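Local coordinates for protein inositol monophosphatase (Zymomonas mobilis, PDB 4N81) that probably acts as a magnesium-dependent phosphatase of the inositol monophosphatase superfamily, at residues D9-A20 with A53-R62; L104-L115 with F208-P216. All coordinates share one frame; numbering follows the deposited sequence.

Contact 1. Residues D9-A20 with A53-R62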
loop_
_atom_site.group_PDB
_atom_site.type_symbol
_atom_site.label_atom_id
_atom_site.label_comp_id
_atom_site.label_asym_id
_atom_site.label_seq_id
_atom_site.Cartn_x
_atom_site.Cartn_y
_atom_site.Cartn_z
ATOM N N ASP A 9 24.305 18.978 8.007
ATOM C CA ASP A 9 22.974 19.052 7.416
ATOM C C ASP A 9 22.240 17.722 7.510
ATOM O O ASP A 9 21.000 17.692 7.657
ATOM C CB ASP A 9 23.040 19.506 5.948
ATOM C CG ASP A 9 23.533 20.954 5.805
ATOM O OD1 ASP A 9 24.226 21.265 4.806
ATOM O OD2 ASP A 9 23.181 21.789 6.671
ATOM N N ILE A 10 22.978 16.620 7.435
ATOM C CA ILE A 10 22.325 15.303 7.585
ATOM C C ILE A 10 21.800 15.152 9.011
ATOM O O ILE A 10 20.680 14.664 9.256
ATOM C CB ILE A 10 23.332 14.179 7.308
ATOM C CG1 ILE A 10 23.666 14.106 5.813
ATOM C CG2 ILE A 10 22.787 12.810 7.716
ATOM C CD1 ILE A 10 25.003 13.353 5.586
ATOM N N ARG A 11 22.604 15.633 9.966
ATOM C CA ARG A 11 22.159 15.528 11.347
ATOM C C ARG A 11 20.894 16.385 11.606
ATOM O O ARG A 11 19.917 15.952 12.248
ATOM C CB ARG A 11 23.317 15.937 12.288
ATOM C CG ARG A 11 22.959 15.832 13.769
ATOM C CD ARG A 11 24.192 16.237 14.653
ATOM N NE ARG A 11 25.460 15.891 13.998
ATOM C CZ ARG A 11 26.359 16.783 13.578
ATOM N NH1 ARG A 11 26.138 18.085 13.758
ATOM N NH2 ARG A 11 27.484 16.378 12.988
ATOM N N LEU A 12 20.893 17.592 11.043
ATOM C CA LEU A 12 19.711 18.438 11.162
ATOM C C LEU A 12 18.513 17.747 10.478
ATOM O O LEU A 12 17.402 17.745 10.996
ATOM C CB LEU A 12 19.965 19.773 10.449
ATOM C CG LEU A 12 18.841 20.823 10.501
ATOM C CD1 LEU A 12 18.399 21.001 11.943
ATOM C CD2 LEU A 12 19.285 22.190 9.914
ATOM N N ALA A 13 18.760 17.095 9.347
ATOM C CA ALA A 13 17.657 16.515 8.582
ATOM C C ALA A 13 16.998 15.399 9.390
ATOM O O ALA A 13 15.750 15.294 9.445
ATOM C CB ALA A 13 18.163 16.010 7.227
ATOM N N HIS A 14 17.811 14.613 10.088
ATOM C CA HIS A 14 17.251 13.601 10.973
ATOM C C HIS A 14 16.450 14.219 12.088
ATOM O O HIS A 14 15.395 13.677 12.492
ATOM C CB HIS A 14 18.377 12.764 11.619
ATOM C CG HIS A 14 18.890 11.674 10.719
ATOM N ND1 HIS A 14 18.126 10.583 10.372
ATOM C CD2 HIS A 14 20.075 11.521 10.077
ATOM C CE1 HIS A 14 18.818 9.798 9.560
ATOM N NE2 HIS A 14 20.005 10.349 9.356
ATOM N N ARG A 15 16.938 15.357 12.593
ATOM C CA ARG A 15 16.168 16.017 13.663
ATOM C C ARG A 15 14.803 16.513 13.170
ATOM O O ARG A 15 13.779 16.361 13.857
ATOM C CB ARG A 15 17.007 17.162 14.300
ATOM C CG ARG A 15 16.219 18.077 15.247
ATOM C CD ARG A 15 17.062 18.638 16.417
ATOM N NE ARG A 15 17.761 19.907 16.173
ATOM C CZ ARG A 15 19.014 20.007 15.714
ATOM N NH1 ARG A 15 19.700 18.908 15.391
ATOM N NH2 ARG A 15 19.577 21.207 15.542
ATOM N N LEU A 16 14.775 17.027 11.937
ATOM C CA LEU A 16 13.519 17.490 11.367
ATOM C C LEU A 16 12.587 16.307 11.169
ATOM O O LEU A 16 11.384 16.386 11.445
ATOM C CB LEU A 16 13.774 18.193 10.028
ATOM C CG LEU A 16 14.672 19.446 10.113
ATOM C CD1 LEU A 16 14.890 19.959 8.710
ATOM C CD2 LEU A 16 14.052 20.546 10.966
ATOM N N ALA A 17 13.141 15.176 10.741
ATOM C CA ALA A 17 12.264 14.029 10.534
ATOM C C ALA A 17 11.683 13.539 11.847
ATOM O O ALA A 17 10.481 13.156 11.895
ATOM C CB ALA A 17 12.966 12.873 9.773
ATOM N N ASP A 18 12.492 13.593 12.908
ATOM C CA ASP A 18 12.016 13.154 14.232
ATOM C C ASP A 18 10.907 14.060 14.765
ATOM O O ASP A 18 9.876 13.605 15.303
ATOM C CB ASP A 18 13.143 13.211 15.283
ATOM C CG ASP A 18 14.236 12.174 15.028
ATOM O OD1 ASP A 18 13.991 11.241 14.224
ATOM O OD2 ASP A 18 15.325 12.302 15.651
ATOM N N VAL A 19 11.113 15.362 14.570
ATOM C CA VAL A 19 10.142 16.321 15.056
ATOM C C VAL A 19 8.803 16.156 14.319
ATOM O O VAL A 19 7.672 16.108 14.945
ATOM C CB VAL A 19 10.742 17.733 14.920
ATOM C CG1 VAL A 19 9.671 18.801 15.035
ATOM C CG2 VAL A 19 11.891 17.913 15.978
ATOM N N ALA A 20 8.923 15.996 12.999
ATOM C CA ALA A 20 7.704 15.789 12.215
ATOM C C ALA A 20 6.986 14.484 12.616
ATOM O O ALA A 20 5.731 14.443 12.728
ATOM C CB ALA A 20 8.045 15.754 10.690
ATOM N N ALA A 53 6.666 23.225 12.943
ATOM C CA ALA A 53 7.797 22.918 13.831
ATOM C C ALA A 53 9.136 22.821 13.068
ATOM O O ALA A 53 10.190 23.341 13.525
ATOM C CB ALA A 53 7.525 21.622 14.637
ATOM N N MET A 54 9.089 22.203 11.879
ATOM C CA MET A 54 10.326 22.086 11.098
ATOM C C MET A 54 10.809 23.462 10.623
ATOM O O MET A 54 12.017 23.741 10.622
ATOM C CB MET A 54 10.148 21.157 9.891
ATOM C CG MET A 54 9.928 19.685 10.254
ATOM S SD MET A 54 9.920 18.587 8.794
ATOM C CE MET A 54 8.330 19.002 8.118
ATOM N N ARG A 55 9.868 24.317 10.228
ATOM C CA ARG A 55 10.245 25.664 9.796
ATOM C C ARG A 55 10.872 26.453 10.916
ATOM O O ARG A 55 11.828 27.227 10.680
ATOM C CB ARG A 55 9.026 26.436 9.288
ATOM C CG ARG A 55 8.544 26.021 7.908
ATOM C CD ARG A 55 7.409 26.915 7.426
ATOM N NE ARG A 55 7.540 27.236 6.008
ATOM C CZ ARG A 55 8.192 28.300 5.556
ATOM N NH1 ARG A 55 8.758 29.141 6.419
ATOM N NH2 ARG A 55 8.268 28.529 4.251
ATOM N N ALA A 56 10.363 26.276 12.138
ATOM C CA ALA A 56 10.925 27.074 13.253
ATOM C C ALA A 56 12.359 26.642 13.509
ATOM O O ALA A 56 13.271 27.495 13.765
ATOM C CB ALA A 56 10.101 26.904 14.526
ATOM N N ILE A 57 12.572 25.323 13.404
ATOM C CA ILE A 57 13.941 24.846 13.586
ATOM C C ILE A 57 14.857 25.352 12.461
ATOM O O ILE A 57 15.986 25.795 12.726
ATOM C CB ILE A 57 13.996 23.300 13.648
ATOM C CG1 ILE A 57 13.394 22.820 14.964
ATOM C CG2 ILE A 57 15.441 22.776 13.479
ATOM C CD1 ILE A 57 13.004 21.339 14.919
ATOM N N LEU A 58 14.373 25.340 11.213
ATOM C CA LEU A 58 15.219 25.833 10.137
ATOM C C LEU A 58 15.527 27.333 10.273
ATOM O O LEU A 58 16.647 27.787 9.975
ATOM C CB LEU A 58 14.592 25.518 8.771
ATOM C CG LEU A 58 14.721 24.035 8.400
ATOM C CD1 LEU A 58 13.867 23.726 7.190
ATOM C CD2 LEU A 58 16.178 23.683 8.099
ATOM N N GLU A 59 14.559 28.094 10.772
ATOM C CA GLU A 59 14.772 29.520 10.984
ATOM C C GLU A 59 15.804 29.749 12.068
ATOM O O GLU A 59 16.608 30.688 11.983
ATOM C CB GLU A 59 13.460 30.220 11.338
ATOM C CG GLU A 59 12.586 30.520 10.111
ATOM C CD GLU A 59 11.090 30.539 10.423
ATOM O OE1 GLU A 59 10.279 30.468 9.461
ATOM O OE2 GLU A 59 10.726 30.607 11.621
ATOM N N GLN A 60 15.840 28.887 13.079
ATOM C CA GLN A 60 16.933 29.075 14.042
ATOM C C GLN A 60 18.318 28.541 13.602
ATOM O O GLN A 60 19.322 29.198 13.834
ATOM C CB GLN A 60 16.564 28.558 15.440
ATOM C CG GLN A 60 17.696 28.709 16.430
ATOM C CD GLN A 60 17.253 28.665 17.885
ATOM O OE1 GLN A 60 16.567 27.732 18.311
ATOM N NE2 GLN A 60 17.646 29.677 18.656
ATOM N N GLU A 61 18.381 27.351 13.004
ATOM C CA GLU A 61 19.661 26.698 12.741
ATOM C C GLU A 61 20.207 26.953 11.347
ATOM O O GLU A 61 21.399 26.753 11.114
ATOM C CB GLU A 61 19.566 25.179 12.917
ATOM C CG GLU A 61 18.845 24.700 14.135
ATOM C CD GLU A 61 19.675 24.824 15.370
ATOM O OE1 GLU A 61 20.886 25.146 15.261
ATOM O OE2 GLU A 61 19.104 24.605 16.459
ATOM N N ARG A 62 19.357 27.345 10.398
ATOM C CA ARG A 62 19.887 27.656 9.075
ATOM C C ARG A 62 19.324 28.962 8.590
ATOM O O ARG A 62 18.644 29.003 7.582
ATOM C CB ARG A 62 19.560 26.524 8.088
ATOM C CG ARG A 62 20.263 25.229 8.446
ATOM C CD ARG A 62 21.792 25.310 8.289
ATOM N NE ARG A 62 22.360 23.973 8.395
ATOM C CZ ARG A 62 22.679 23.382 9.541
ATOM N NH1 ARG A 62 22.520 24.036 10.682
ATOM N NH2 ARG A 62 23.149 22.134 9.546
#

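Contact 2. Residues L104-L115 with F208-P216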
loop_
_atom_site.group_PDB
_atom_site.type_symbol
_atom_site.label_atom_id
_atom_site.label_comp_id
_atom_site.label_asym_id
_atom_site.label_seq_id
_atom_site.Cartn_x
_atom_site.Cartn_y
_atom_site.Cartn_z
ATOM N N LEU A 104 9.010 13.862 3.696
ATOM C CA LEU A 104 10.170 14.065 2.821
ATOM C C LEU A 104 10.884 15.327 3.249
ATOM O O LEU A 104 10.234 16.378 3.391
ATOM C CB LEU A 104 9.701 14.246 1.372
ATOM C CG LEU A 104 8.818 13.134 0.798
ATOM C CD1 LEU A 104 8.504 13.363 -0.698
ATOM C CD2 LEU A 104 9.581 11.803 0.956
ATOM N N ILE A 105 12.203 15.238 3.422
ATOM C CA ILE A 105 13.010 16.437 3.690
ATOM C C ILE A 105 14.164 16.453 2.676
ATOM O O ILE A 105 14.865 15.447 2.501
ATOM C CB ILE A 105 13.573 16.338 5.119
ATOM C CG1 ILE A 105 12.410 16.379 6.139
ATOM C CG2 ILE A 105 14.679 17.436 5.385
ATOM C CD1 ILE A 105 12.699 15.661 7.432
ATOM N N ALA A 106 14.431 17.590 2.064
ATOM C CA ALA A 106 15.534 17.619 1.122
ATOM C C ALA A 106 16.294 18.912 1.272
ATOM O O ALA A 106 15.714 19.915 1.676
ATOM C CB ALA A 106 15.000 17.497 -0.283
ATOM N N LEU A 107 17.602 18.863 0.990
ATOM C CA LEU A 107 18.411 20.084 0.821
ATOM C C LEU A 107 18.780 20.149 -0.668
ATOM O O LEU A 107 19.204 19.137 -1.244
ATOM C CB LEU A 107 19.703 19.998 1.641
ATOM C CG LEU A 107 20.690 21.159 1.450
ATOM C CD1 LEU A 107 20.005 22.513 1.741
ATOM C CD2 LEU A 107 21.940 20.978 2.348
ATOM N N VAL A 108 18.656 21.352 -1.258
ATOM C CA VAL A 108 18.739 21.535 -2.685
ATOM C C VAL A 108 19.750 22.663 -2.902
ATOM O O VAL A 108 19.678 23.666 -2.207
ATOM C CB VAL A 108 17.350 21.924 -3.236
ATOM C CG1 VAL A 108 17.445 22.346 -4.667
ATOM C CG2 VAL A 108 16.390 20.757 -3.119
ATOM N N GLU A 109 20.705 22.470 -3.811
ATOM C CA GLU A 109 21.699 23.521 -4.107
ATOM C C GLU A 109 21.728 23.800 -5.593
ATOM O O GLU A 109 21.867 22.860 -6.372
ATOM C CB GLU A 109 23.117 23.068 -3.743
ATOM C CG GLU A 109 23.400 22.964 -2.272
ATOM C CD GLU A 109 24.866 22.588 -1.977
ATOM O OE1 GLU A 109 25.119 22.104 -0.869
ATOM O OE2 GLU A 109 25.754 22.788 -2.834
ATOM N N ASP A 110 21.668 25.088 -5.966
ATOM C CA ASP A 110 21.584 25.463 -7.381
ATOM C C ASP A 110 20.458 24.676 -8.081
ATOM O O ASP A 110 20.590 24.232 -9.233
ATOM C CB ASP A 110 22.917 25.205 -8.054
ATOM C CG ASP A 110 24.074 25.894 -7.327
ATOM O OD1 ASP A 110 25.119 25.248 -7.195
ATOM O OD2 ASP A 110 23.940 27.055 -6.863
ATOM N N GLY A 111 19.374 24.466 -7.346
ATOM C CA GLY A 111 18.188 23.850 -7.887
ATOM C C GLY A 111 18.278 22.326 -7.913
ATOM O O GLY A 111 17.275 21.691 -8.222
ATOM N N ARG A 112 19.434 21.738 -7.548
ATOM C CA ARG A 112 19.588 20.264 -7.512
ATOM C C ARG A 112 19.507 19.638 -6.105
ATOM O O ARG A 112 20.217 20.088 -5.238
ATOM C CB ARG A 112 20.937 19.833 -8.119
ATOM C CG ARG A 112 21.147 20.263 -9.587
ATOM C CD ARG A 112 20.121 19.579 -10.572
ATOM N NE ARG A 112 20.351 20.129 -11.930
ATOM C CZ ARG A 112 21.228 19.595 -12.757
ATOM N NH1 ARG A 112 21.894 18.502 -12.369
ATOM N NH2 ARG A 112 21.420 20.103 -13.962
ATOM N N PRO A 113 18.676 18.585 -5.898
ATOM C CA PRO A 113 18.731 17.959 -4.566
ATOM C C PRO A 113 20.100 17.407 -4.282
ATOM O O PRO A 113 20.675 16.737 -5.147
ATOM C CB PRO A 113 17.747 16.778 -4.681
ATOM C CG PRO A 113 16.791 17.186 -5.792
ATOM C CD PRO A 113 17.631 18.015 -6.761
ATOM N N VAL A 114 20.592 17.621 -3.072
ATOM C CA VAL A 114 21.879 17.045 -2.671
ATOM C C VAL A 114 21.719 16.193 -1.399
ATOM O O VAL A 114 22.637 15.455 -1.013
ATOM C CB VAL A 114 22.942 18.107 -2.441
ATOM C CG1 VAL A 114 23.206 18.890 -3.754
ATOM C CG2 VAL A 114 22.500 19.053 -1.319
ATOM N N LEU A 115 20.544 16.253 -0.770
ATOM C CA LEU A 115 20.334 15.419 0.440
ATOM C C LEU A 115 18.855 15.139 0.525
ATOM O O LEU A 115 18.078 16.032 0.245
ATOM C CB LEU A 115 20.783 16.265 1.683
ATOM C CG LEU A 115 20.630 15.809 3.131
ATOM C CD1 LEU A 115 21.436 16.843 3.965
ATOM C CD2 LEU A 115 19.230 15.793 3.626
ATOM N N PHE A 208 7.636 19.852 -6.673
ATOM C CA PHE A 208 9.032 19.642 -6.271
ATOM C C PHE A 208 9.116 19.045 -4.843
ATOM O O PHE A 208 10.011 18.229 -4.541
ATOM C CB PHE A 208 9.822 20.975 -6.345
ATOM C CG PHE A 208 11.335 20.821 -6.173
ATOM C CD1 PHE A 208 12.034 19.813 -6.821
ATOM C CD2 PHE A 208 12.053 21.729 -5.407
ATOM C CE1 PHE A 208 13.437 19.677 -6.678
ATOM C CE2 PHE A 208 13.470 21.638 -5.275
ATOM C CZ PHE A 208 14.160 20.604 -5.905
ATOM N N TYR A 209 8.149 19.389 -3.993
ATOM C CA TYR A 209 8.079 18.858 -2.630
ATOM C C TYR A 209 7.966 17.340 -2.684
ATOM O O TYR A 209 8.355 16.660 -1.731
ATOM C CB TYR A 209 6.745 19.292 -1.929
ATOM C CG TYR A 209 6.478 20.750 -1.905
ATOM C CD1 TYR A 209 7.017 21.555 -0.880
ATOM C CD2 TYR A 209 5.695 21.343 -2.872
ATOM C CE1 TYR A 209 6.779 22.922 -0.822
ATOM C CE2 TYR A 209 5.453 22.711 -2.840
ATOM C CZ TYR A 209 5.992 23.506 -1.812
ATOM O OH TYR A 209 5.726 24.877 -1.784
ATOM N N ASP A 210 7.365 16.826 -3.739
ATOM C CA ASP A 210 7.142 15.382 -3.810
ATOM C C ASP A 210 8.344 14.563 -4.317
ATOM O O ASP A 210 8.339 13.362 -4.102
ATOM C CB ASP A 210 5.985 15.051 -4.764
ATOM C CG ASP A 210 4.660 15.779 -4.403
ATOM O OD1 ASP A 210 4.362 15.940 -3.198
ATOM O OD2 ASP A 210 3.948 16.178 -5.359
ATOM N N PHE A 211 9.342 15.174 -4.979
ATOM C CA PHE A 211 10.453 14.377 -5.543
ATOM C C PHE A 211 11.869 14.816 -5.186
ATOM O O PHE A 211 12.860 14.039 -5.369
ATOM C CB PHE A 211 10.314 14.170 -7.087
ATOM C CG PHE A 211 10.339 15.449 -7.889
ATOM C CD1 PHE A 211 11.547 16.030 -8.270
ATOM C CD2 PHE A 211 9.158 16.066 -8.275
ATOM C CE1 PHE A 211 11.581 17.203 -9.050
ATOM C CE2 PHE A 211 9.175 17.231 -9.031
ATOM C CZ PHE A 211 10.386 17.806 -9.430
ATOM N N ALA A 212 11.972 16.046 -4.650
ATOM C CA ALA A 212 13.312 16.543 -4.339
ATOM C C ALA A 212 14.069 15.544 -3.463
ATOM O O ALA A 212 15.215 15.209 -3.769
ATOM C CB ALA A 212 13.236 17.925 -3.606
ATOM N N ALA A 213 13.441 15.063 -2.381
ATOM C CA ALA A 213 14.167 14.141 -1.444
ATOM C C ALA A 213 14.476 12.796 -2.121
ATOM O O ALA A 213 15.398 12.066 -1.697
ATOM C CB ALA A 213 13.314 13.879 -0.174
ATOM N N LEU A 214 13.640 12.417 -3.084
ATOM C CA LEU A 214 13.777 11.067 -3.639
ATOM C C LEU A 214 15.028 10.914 -4.480
ATOM O O LEU A 214 15.609 9.806 -4.578
ATOM C CB LEU A 214 12.575 10.742 -4.518
ATOM C CG LEU A 214 11.204 11.006 -3.874
ATOM C CD1 LEU A 214 10.154 10.743 -4.894
ATOM C CD2 LEU A 214 10.993 10.124 -2.624
ATOM N N VAL A 215 15.386 11.995 -5.174
ATOM C CA VAL A 215 16.505 11.804 -6.127
ATOM C C VAL A 215 17.861 11.294 -5.511
ATOM O O VAL A 215 18.443 10.322 -6.001
ATOM C CB VAL A 215 16.742 13.120 -7.004
ATOM C CG1 VAL A 215 17.891 12.910 -8.058
ATOM C CG2 VAL A 215 15.415 13.559 -7.712
ATOM N N PRO A 216 18.372 11.946 -4.454
ATOM C CA PRO A 216 19.626 11.461 -3.845
ATOM C C PRO A 216 19.502 10.047 -3.307
ATOM O O PRO A 216 20.483 9.295 -3.311
ATOM C CB PRO A 216 19.889 12.463 -2.697
ATOM C CG PRO A 216 19.045 13.637 -3.008
ATOM C CD PRO A 216 17.868 13.161 -3.779
#

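Contact 1. Residues D9-A20 with A53-R62
The Arg62 chain bends at chi2 (-67°), which brings its guanidinium edge to Asp9 and one face against Leu12. Asp9 has CG beside its backbone N (chi1 -66°), which swings the carboxylate to meet it. NE and NH2 of Arg62 both bond to Asp9 OD2, each at 2.9 Å. This is a side-on grip on one oxygen. The carboxylate and guanidinium planes are 49° apart. NH1 of Arg62 bonds to Glu61 O at 3.0 Å, so three nitrogens fix the rotation of the group. Leu12 CD2 sits over the centre of one guanidinium face, 3.6 Å from CZ of Arg62.

Further toward Ala20 the two helices run nearly antiparallel, and their side chains pack together. Leu16 and Ile57 slide past each other in opposite directions, CD2 to CG2 at 3.6 Å. Val19 and Ile57 meet tip to tip. Met54 SD lies 3.9 Å from Ala20 CB. On the more exposed flank, Arg15 and Glu61 form a looser salt bridge, NH2 to OE2 at 3.6 Å.

Arg81 binds the other oxygen, Asp9 OD1. Two arginines thus share one buried carboxylate, which would probably favour its ionised form and tie the end of helix 42-61 to helix 7-24.

Contact 2. Residues L104-L115 with F208-P216
Phe208 opens the segment by pushing its ring against Val108. CG is anti to the backbone N (chi1 -170°), which brings the ring end up to Val108 in the hairpin. Its CZ lies 3.6 Å from Val108 CG2, and Val108 CG1 sits at the ring edge. Pro113 CG approaches the same ring obliquely. With an alanine in place of Val108, both methyls at the ring tip are lost, which is likely to open a gap at CZ and CE2 of Phe208.

Tyr209 and Asp210 meet the strand through their backbone. Leu104 CD1 rests on both carbonyls, 3.5 Å from Tyr209 O and 3.4 Å from Asp210 O. The Asp210 side chain points away from the strand, and its OD2 accepts a hydrogen bond from Lys207 N.

Ala212 and Ala213 let the chain come close to the strand. Ala212 CB is 3.8 Å from Ala106 CB. It also lies over one face of the Phe208 ring, toward its rim. Ala212 O packs tightly against Pro113 CB at 3.1 Å. Ala213 CB touches Ile105 O at 3.5 Å.

Leu214 crosses Leu104 obliquely, methyl to methyl. Val215 adds a contact with Pro113 CG. Pro216 ends the walk, its CD 3.7 Å from Pro113 CB, so two proline rings pack together. Its CG lies near the backbone of Leu115. There Val114 and Leu115 both face Leu107 in a classic beta bulge, next to the type I' turn from Glu109 to Arg112.

No hydrogen bond crosses the contact; it is apolar packing of a partly helical segment on a beta hairpin. It sets the backbone of Asp210 beside the sheet. Asp210 is a predicted magnesium ligand, and its side chain lies close to those of Asp86 and Asp89, consistent with the acidic metal site of the inositol monophosphatase family.

In the fold
From the N terminus, helix 7-24 comes first and helix 42-61 returns beside it, so contact 1 closes an excursion of 32 residues, about half of it helix. Contact 2 opens later, at strands 102-109 and 112-120. It closes far along the chain, after the strands of the five-stranded sheet at 154-157, 180-183 and 200-203. The two contacts are in series and neither nest nor cross. They meet at the seven-stranded sheet: Ile105 CD1 packs on Ala17 N at 3.4 Å, and Leu107 and Leu115 touch Asp9. The helix pair lies on one face of this sheet, and residues 208-216 pack on the other. Such layers fit the alpha/beta fold of this superfamily, and contact 2 holds the predicted metal ligand Asp210.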